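Local coordinates for B12-binding domain-containing protein (Kitasatospora setae, PDB 6WTE), which binds cobalamin and a [4Fe-4S] cluster and acts as TsrM, a radical SAM methyltransferase that works by non-radical catalysis, at residues Arg199-Pro204 against Ala260-Leu265; Ala279-Leu284 against Glu316-Leu321; Phe407-Arg412 against Cys475-Gly480. All coordinates share one frame; numbering follows the deposited sequence.

How the contacts relate
The three contacts follow one another along the chain without touching, and each ties the fold together differently. Contacts 1 and 2 are both peripheral and partly buried. In contact 1 the loop before helix 209-214 meets the end of helix 249-261; its chemistry is almost wholly polar, one side-chain amide gripping two oxygens. Contact 2 packs two helices of the radical SAM core side by side, with apolar packing at a buried phenylalanine and a salt bridge at the outer margin. Contact 3 is the buried one, an antiparallel strand pairing held by backbone bonds and flanked by apolar side chains and by R412 packed on C475. Contacts 1 and 3 lie on opposite sides of the chain's centre.

Contact 1 of 3, residues Arg199-Pro204 against Ala260-Leu265; sequences RRSGVP and AAQGIL
Q262, in the Schellman motif that ends helix 249-261, reaches across to S201 and R199 and holds the loop of 199-204 through both ends of its side-chain amide. The helix turns off at G263, whose positive phi accompanies the backbone bond from its N to A260 O. Q262 carries its CG beside its own backbone N (chi1 -50°) and runs extended beyond it, which brings the amide up to the loop. Q262 NE2 donates to R199 O at 2.9 Å, a bent bond with 142° at the hydrogen, and it approaches tilted from the carbonyl plane. The same nitrogen also bonds S258 O in the last turn of its own helix; NE2 thus has an acceptor in each element, which limits rotation of the amide. On its other branch, OE1 accepts the hydroxyl of S201, which arrives nearly in line with the C=O bond. S201 OG in turn is bonded to L210 N, linking the amide to helix 209-214. R199 begins toward Q262, but its bent chain carries the guanidinium away to salt bridges with E255 and D23, tying helices 249-261 and 20-31 to this loop. I264 comes within 4.3 Å of S201 OG through its CD1. The short link of the contact is S201 OG to Q262 OE1, 2.6 Å.

Contact 2 of 3, residues Ala279-Leu284 against Glu316-Leu321; sequences AHAKNL and EEFADL
Helices 279-284 and 316-321 run in roughly the same direction, their axes 10.1 Å apart at closest approach and inclined at 35°, with K282 opposite F318. K282 carries most of the contact. Its CG lies beside the backbone N (chi1 -75°), and the extended chain carries the ammonium to the second helix. K282 NZ meets E317 OE1 at 2.7 Å in a salt bridge. The two side chains cross at about a right angle, and the nitrogen comes to the anti side of that oxygen, 24° out of the carboxylate plane. NZ has a second acidic partner in D315, just before the helix, while the other oxygen of E317 is paired with R286; the lysine and glutamate thus belong to a small chain of charges along the outer margin of the interface.

Beneath this polar end the aliphatic part of K282 is packed. K282 CE lies 3.8 Å from F318 CB, and K282 CG approaches the phenyl ring obliquely, 3.9 Å from F318 CD1. L321 approaches with one branch, its CD1 3.9 Å from K282 CG, the two chains crossing nearly perpendicularly. F318 has its CG anti to the backbone N, which sends the ring in toward the first helix; there F318 CE1 meets A281 CB at 4.1 Å.

The ring of F318 also packs on I278 and L285 of helix 278-294 and edge-to-face with F314. A281 touches K224 of strand 224-225, and H280 and L284 pack on helix 249-261, so helix 278-294 lies between that helix and helix 316-325 in the radical SAM core.

Contact 3 of 3, residues Phe407-Arg412 against Cys475-Gly480; sequences FSLGLR and CYFSPG
L409 and F477 meet with the leucine's CD2 at the ring edge, near its plane and 3.9 Å from F477 CE1, their side chains crossing obliquely. F477 has its CG anti to the backbone N (chi1 -168°), which brings the ring alongside G410; there F477 CD1 comes 3.7 Å from G410 CA, in the break of strand 404-412. The ring of F477 also meets W495, with planes at about 45°, and A498, and L409 itself packs on V499 and L502 of helix 491-503.

Beyond the break, the side chains sort onto two faces. L411 and Y476 share one, but the tyrosine ring leads away from the partner strand, and both touch M419 of helix 418-427. On the other face R412 folds over C475: its chain is bent at chi2 and chi3, and R412 CD lies 3.7 Å from C475 SG. The guanidinium goes on to a salt bridge with D72 and a hydrogen bond to V474 O, close to T71 and T73, which bind cobalamin.

Between these faces L411 and Y476 form a hydrogen-bonded pair, with L411 N to Y476 O at 2.9 Å and Y476 N to L411 O at 2.8 Å; R412 and C475 are the adjoining non-hydrogen-bonded pair. This is an antiparallel addition to strand 404-412 of the parallel series running from 219-221, the partial-barrel sheet of radical SAM enzymes.

Contact 1 of 3, residues Arg199-Pro204 against Ala260-Leu265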
# COMPACT_ATOMS: atom_id res chain seq x y z
N ARG A 199 11.64 7.14 15.10
CA ARG A 199 11.61 7.86 13.83
C ARG A 199 12.67 8.95 13.91
O ARG A 199 12.50 9.93 14.64
CB ARG A 199 10.23 8.46 13.56
CG ARG A 199 9.07 7.53 13.92
CD ARG A 199 9.06 6.24 13.08
NE ARG A 199 8.80 6.50 11.67
CZ ARG A 199 7.61 6.82 11.17
NH1 ARG A 199 6.56 6.94 11.99
NH2 ARG A 199 7.45 7.04 9.87
N ARG A 200 13.75 8.77 13.17
CA ARG A 200 14.91 9.65 13.27
C ARG A 200 15.02 10.52 12.03
O ARG A 200 14.43 10.24 10.99
CB ARG A 200 16.19 8.82 13.45
CG ARG A 200 16.22 7.95 14.70
CD ARG A 200 17.46 7.07 14.70
NE ARG A 200 17.70 6.40 15.98
CZ ARG A 200 17.60 5.09 16.18
NH1 ARG A 200 17.25 4.29 15.18
NH2 ARG A 200 17.85 4.58 17.38
N SER A 201 15.78 11.61 12.17
CA SER A 201 16.04 12.51 11.07
C SER A 201 17.49 12.98 11.14
O SER A 201 18.02 13.20 12.22
CB SER A 201 15.11 13.73 11.10
OG SER A 201 13.77 13.34 10.91
N GLY A 202 18.11 13.11 9.97
CA GLY A 202 19.49 13.57 9.90
C GLY A 202 20.51 12.60 10.45
O GLY A 202 21.66 13.00 10.67
N VAL A 203 20.14 11.35 10.69
CA VAL A 203 21.06 10.35 11.23
C VAL A 203 21.56 9.49 10.08
O VAL A 203 20.74 8.88 9.38
CB VAL A 203 20.38 9.48 12.31
CG1 VAL A 203 21.38 8.44 12.84
CG2 VAL A 203 19.84 10.34 13.43
N PRO A 204 22.87 9.41 9.85
CA PRO A 204 23.37 8.56 8.77
C PRO A 204 22.96 7.11 8.96
O PRO A 204 22.91 6.60 10.08
CB PRO A 204 24.89 8.73 8.86
CG PRO A 204 25.07 10.06 9.54
CD PRO A 204 23.94 10.18 10.51
N ALA A 260 6.02 15.10 15.60
CA ALA A 260 5.65 16.51 15.67
C ALA A 260 6.77 17.35 16.27
O ALA A 260 6.94 18.51 15.88
CB ALA A 260 4.37 16.68 16.49
N ALA A 261 7.52 16.79 17.22
CA ALA A 261 8.61 17.54 17.83
C ALA A 261 9.69 17.90 16.82
O ALA A 261 10.35 18.94 16.96
CB ALA A 261 9.21 16.74 18.99
N GLN A 262 9.89 17.06 15.80
CA GLN A 262 10.85 17.34 14.75
C GLN A 262 10.30 18.26 13.66
O GLN A 262 11.01 18.53 12.69
CB GLN A 262 11.34 16.04 14.09
CG GLN A 262 11.80 14.98 15.06
CD GLN A 262 12.04 13.65 14.36
OE1 GLN A 262 12.72 13.59 13.33
NE2 GLN A 262 11.45 12.58 14.88
N GLY A 263 9.06 18.72 13.79
CA GLY A 263 8.44 19.53 12.75
C GLY A 263 7.64 18.74 11.74
O GLY A 263 7.14 19.32 10.77
N ILE A 264 7.53 17.43 11.92
CA ILE A 264 6.76 16.58 11.00
C ILE A 264 5.32 16.63 11.51
O ILE A 264 4.85 15.77 12.26
CB ILE A 264 7.33 15.16 10.92
CG1 ILE A 264 8.79 15.20 10.46
CG2 ILE A 264 6.48 14.28 10.01
CD1 ILE A 264 9.49 13.83 10.50
N LEU A 265 4.61 17.68 11.10
CA LEU A 265 3.30 18.00 11.65
C LEU A 265 2.16 17.33 10.89
O LEU A 265 1.17 16.92 11.51
CB LEU A 265 3.09 19.52 11.65
CG LEU A 265 4.09 20.32 12.49
CD1 LEU A 265 3.78 21.81 12.36
CD2 LEU A 265 4.05 19.88 13.94

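Contact 2 of 3, residues Ala279-Leu284 against Glu316-Leu321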
# COMPACT_ATOMS: atom_id res chain seq x y z
N ALA A 279 -13.19 1.26 18.26
CA ALA A 279 -12.95 1.62 19.66
C ALA A 279 -11.50 2.03 19.87
O ALA A 279 -11.22 2.98 20.61
CB ALA A 279 -13.33 0.46 20.58
N HIS A 280 -10.57 1.32 19.22
CA HIS A 280 -9.16 1.69 19.30
C HIS A 280 -8.91 3.07 18.67
O HIS A 280 -8.17 3.89 19.23
CB HIS A 280 -8.32 0.63 18.59
CG HIS A 280 -6.84 0.82 18.72
ND1 HIS A 280 -6.10 1.46 17.75
CD2 HIS A 280 -5.97 0.42 19.66
CE1 HIS A 280 -4.82 1.46 18.11
NE2 HIS A 280 -4.72 0.83 19.27
N ALA A 281 -9.54 3.34 17.52
CA ALA A 281 -9.36 4.63 16.87
C ALA A 281 -9.86 5.76 17.76
O ALA A 281 -9.18 6.78 17.93
CB ALA A 281 -10.09 4.65 15.53
N LYS A 282 -11.04 5.59 18.35
CA LYS A 282 -11.59 6.63 19.23
C LYS A 282 -10.74 6.80 20.48
O LYS A 282 -10.52 7.92 20.94
CB LYS A 282 -13.04 6.32 19.59
CG LYS A 282 -14.00 6.57 18.45
CD LYS A 282 -15.43 6.27 18.84
CE LYS A 282 -16.40 6.77 17.78
NZ LYS A 282 -17.82 6.52 18.19
N ASN A 283 -10.25 5.70 21.06
CA ASN A 283 -9.37 5.82 22.22
C ASN A 283 -8.08 6.54 21.86
O ASN A 283 -7.54 7.32 22.66
CB ASN A 283 -9.05 4.43 22.79
CG ASN A 283 -10.19 3.85 23.60
OD1 ASN A 283 -11.04 4.59 24.11
ND2 ASN A 283 -10.22 2.53 23.72
N LEU A 284 -7.55 6.28 20.66
CA LEU A 284 -6.35 6.97 20.20
C LEU A 284 -6.58 8.47 20.10
O LEU A 284 -5.77 9.28 20.56
CB LEU A 284 -5.91 6.41 18.86
CG LEU A 284 -4.58 7.00 18.38
CD1 LEU A 284 -3.46 6.42 19.22
CD2 LEU A 284 -4.37 6.70 16.91
N GLU A 316 -21.06 10.89 14.64
CA GLU A 316 -20.82 12.26 15.10
C GLU A 316 -19.71 12.30 16.14
O GLU A 316 -18.85 13.20 16.10
CB GLU A 316 -22.12 12.84 15.66
CG GLU A 316 -22.01 14.30 16.07
CD GLU A 316 -23.34 14.86 16.53
OE1 GLU A 316 -24.33 14.10 16.56
OE2 GLU A 316 -23.40 16.07 16.85
N GLU A 317 -19.70 11.36 17.08
CA GLU A 317 -18.64 11.33 18.08
C GLU A 317 -17.27 11.16 17.43
O GLU A 317 -16.30 11.79 17.84
CB GLU A 317 -18.89 10.21 19.09
CG GLU A 317 -17.81 10.13 20.17
CD GLU A 317 -17.90 8.88 21.02
OE1 GLU A 317 -18.23 7.80 20.48
OE2 GLU A 317 -17.63 8.98 22.24
N PHE A 318 -17.18 10.29 16.42
CA PHE A 318 -15.92 10.11 15.72
C PHE A 318 -15.48 11.40 15.05
O PHE A 318 -14.31 11.79 15.15
CB PHE A 318 -16.05 8.99 14.69
CG PHE A 318 -14.73 8.55 14.09
CD1 PHE A 318 -13.68 8.15 14.90
CD2 PHE A 318 -14.55 8.51 12.71
CE1 PHE A 318 -12.47 7.73 14.35
CE2 PHE A 318 -13.35 8.08 12.16
CZ PHE A 318 -12.31 7.70 12.98
N ALA A 319 -16.41 12.11 14.41
CA ALA A 319 -16.06 13.34 13.72
C ALA A 319 -15.64 14.43 14.71
O ALA A 319 -14.69 15.17 14.44
CB ALA A 319 -17.22 13.82 12.85
N ASP A 320 -16.32 14.52 15.86
CA ASP A 320 -15.90 15.47 16.89
C ASP A 320 -14.51 15.15 17.41
O ASP A 320 -13.70 16.05 17.66
CB ASP A 320 -16.90 15.49 18.04
CG ASP A 320 -18.21 16.14 17.68
OD1 ASP A 320 -18.25 16.94 16.71
OD2 ASP A 320 -19.21 15.87 18.37
N LEU A 321 -14.20 13.86 17.57
CA LEU A 321 -12.88 13.47 18.05
C LEU A 321 -11.81 13.77 17.00
O LEU A 321 -10.74 14.29 17.34
CB LEU A 321 -12.87 11.99 18.42
CG LEU A 321 -13.52 11.64 19.76
CD1 LEU A 321 -13.63 10.13 19.91
CD2 LEU A 321 -12.71 12.23 20.91

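Contact 3 of 3, residues Phe407-Arg412 against Cys475-Gly480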
# COMPACT_ATOMS: atom_id res chain seq x y z
N PHE A 407 -11.52 8.99 -9.22
CA PHE A 407 -12.06 7.86 -9.97
C PHE A 407 -10.93 6.98 -10.48
O PHE A 407 -9.93 7.48 -11.00
CB PHE A 407 -12.91 8.34 -11.15
CG PHE A 407 -14.05 9.23 -10.76
CD1 PHE A 407 -15.24 8.69 -10.31
CD2 PHE A 407 -13.92 10.61 -10.83
CE1 PHE A 407 -16.29 9.50 -9.95
CE2 PHE A 407 -14.97 11.43 -10.46
CZ PHE A 407 -16.16 10.88 -10.03
N SER A 408 -11.09 5.67 -10.31
CA SER A 408 -10.15 4.68 -10.81
C SER A 408 -10.87 3.72 -11.75
O SER A 408 -12.10 3.56 -11.68
CB SER A 408 -9.50 3.91 -9.66
OG SER A 408 -8.77 4.77 -8.81
N LEU A 409 -10.11 3.07 -12.63
CA LEU A 409 -10.65 2.19 -13.67
C LEU A 409 -9.86 0.90 -13.74
O LEU A 409 -8.63 0.92 -13.89
CB LEU A 409 -10.61 2.86 -15.05
CG LEU A 409 -11.73 3.81 -15.44
CD1 LEU A 409 -11.36 4.54 -16.73
CD2 LEU A 409 -13.01 3.02 -15.64
N GLY A 410 -10.56 -0.23 -13.69
CA GLY A 410 -9.92 -1.52 -13.84
C GLY A 410 -9.28 -2.01 -12.55
O GLY A 410 -9.06 -1.25 -11.60
N LEU A 411 -8.97 -3.30 -12.51
CA LEU A 411 -8.41 -3.92 -11.32
C LEU A 411 -7.22 -4.80 -11.69
O LEU A 411 -7.38 -5.76 -12.44
CB LEU A 411 -9.46 -4.77 -10.58
CG LEU A 411 -8.91 -5.47 -9.34
CD1 LEU A 411 -8.46 -4.45 -8.31
CD2 LEU A 411 -9.91 -6.44 -8.75
N ARG A 412 -6.05 -4.48 -11.14
CA ARG A 412 -4.94 -5.43 -11.19
C ARG A 412 -5.24 -6.59 -10.25
O ARG A 412 -5.56 -6.38 -9.07
CB ARG A 412 -3.63 -4.75 -10.78
CG ARG A 412 -2.88 -4.08 -11.92
CD ARG A 412 -1.92 -5.03 -12.62
NE ARG A 412 -0.85 -5.47 -11.73
CZ ARG A 412 -0.61 -6.73 -11.39
NH1 ARG A 412 -1.35 -7.72 -11.89
NH2 ARG A 412 0.38 -7.01 -10.56
N CYS A 475 -5.15 -8.28 -15.27
CA CYS A 475 -6.16 -7.33 -14.83
C CYS A 475 -7.55 -7.88 -15.10
O CYS A 475 -7.73 -8.79 -15.92
CB CYS A 475 -6.03 -5.98 -15.54
SG CYS A 475 -4.44 -5.19 -15.29
N TYR A 476 -8.53 -7.29 -14.42
CA TYR A 476 -9.94 -7.48 -14.74
C TYR A 476 -10.54 -6.13 -15.09
O TYR A 476 -10.26 -5.12 -14.44
CB TYR A 476 -10.73 -8.08 -13.56
CG TYR A 476 -12.20 -8.25 -13.90
CD1 TYR A 476 -12.66 -9.39 -14.53
CD2 TYR A 476 -13.12 -7.25 -13.60
CE1 TYR A 476 -13.98 -9.56 -14.85
CE2 TYR A 476 -14.46 -7.40 -13.92
CZ TYR A 476 -14.89 -8.56 -14.55
OH TYR A 476 -16.21 -8.71 -14.87
N PHE A 477 -11.37 -6.12 -16.14
CA PHE A 477 -12.15 -4.95 -16.51
C PHE A 477 -13.47 -5.45 -17.07
O PHE A 477 -13.48 -6.29 -17.97
CB PHE A 477 -11.41 -4.10 -17.54
CG PHE A 477 -12.00 -2.75 -17.76
CD1 PHE A 477 -12.22 -1.89 -16.69
CD2 PHE A 477 -12.35 -2.33 -19.04
CE1 PHE A 477 -12.77 -0.63 -16.89
CE2 PHE A 477 -12.90 -1.07 -19.24
CZ PHE A 477 -13.11 -0.23 -18.17
N SER A 478 -14.57 -4.94 -16.53
CA SER A 478 -15.89 -5.44 -16.87
C SER A 478 -16.10 -5.46 -18.38
O SER A 478 -15.94 -4.42 -19.04
CB SER A 478 -16.97 -4.58 -16.23
OG SER A 478 -18.24 -4.99 -16.71
N PRO A 479 -16.48 -6.60 -18.97
CA PRO A 479 -16.85 -6.60 -20.39
C PRO A 479 -18.00 -5.66 -20.71
O PRO A 479 -18.18 -5.29 -21.88
CB PRO A 479 -17.22 -8.07 -20.65
CG PRO A 479 -16.43 -8.83 -19.62
CD PRO A 479 -16.44 -7.95 -18.39
N GLY A 480 -18.80 -5.27 -19.71
CA GLY A 480 -19.84 -4.28 -19.95
C GLY A 480 -19.32 -2.91 -20.34
O GLY A 480 -20.11 -2.07 -20.79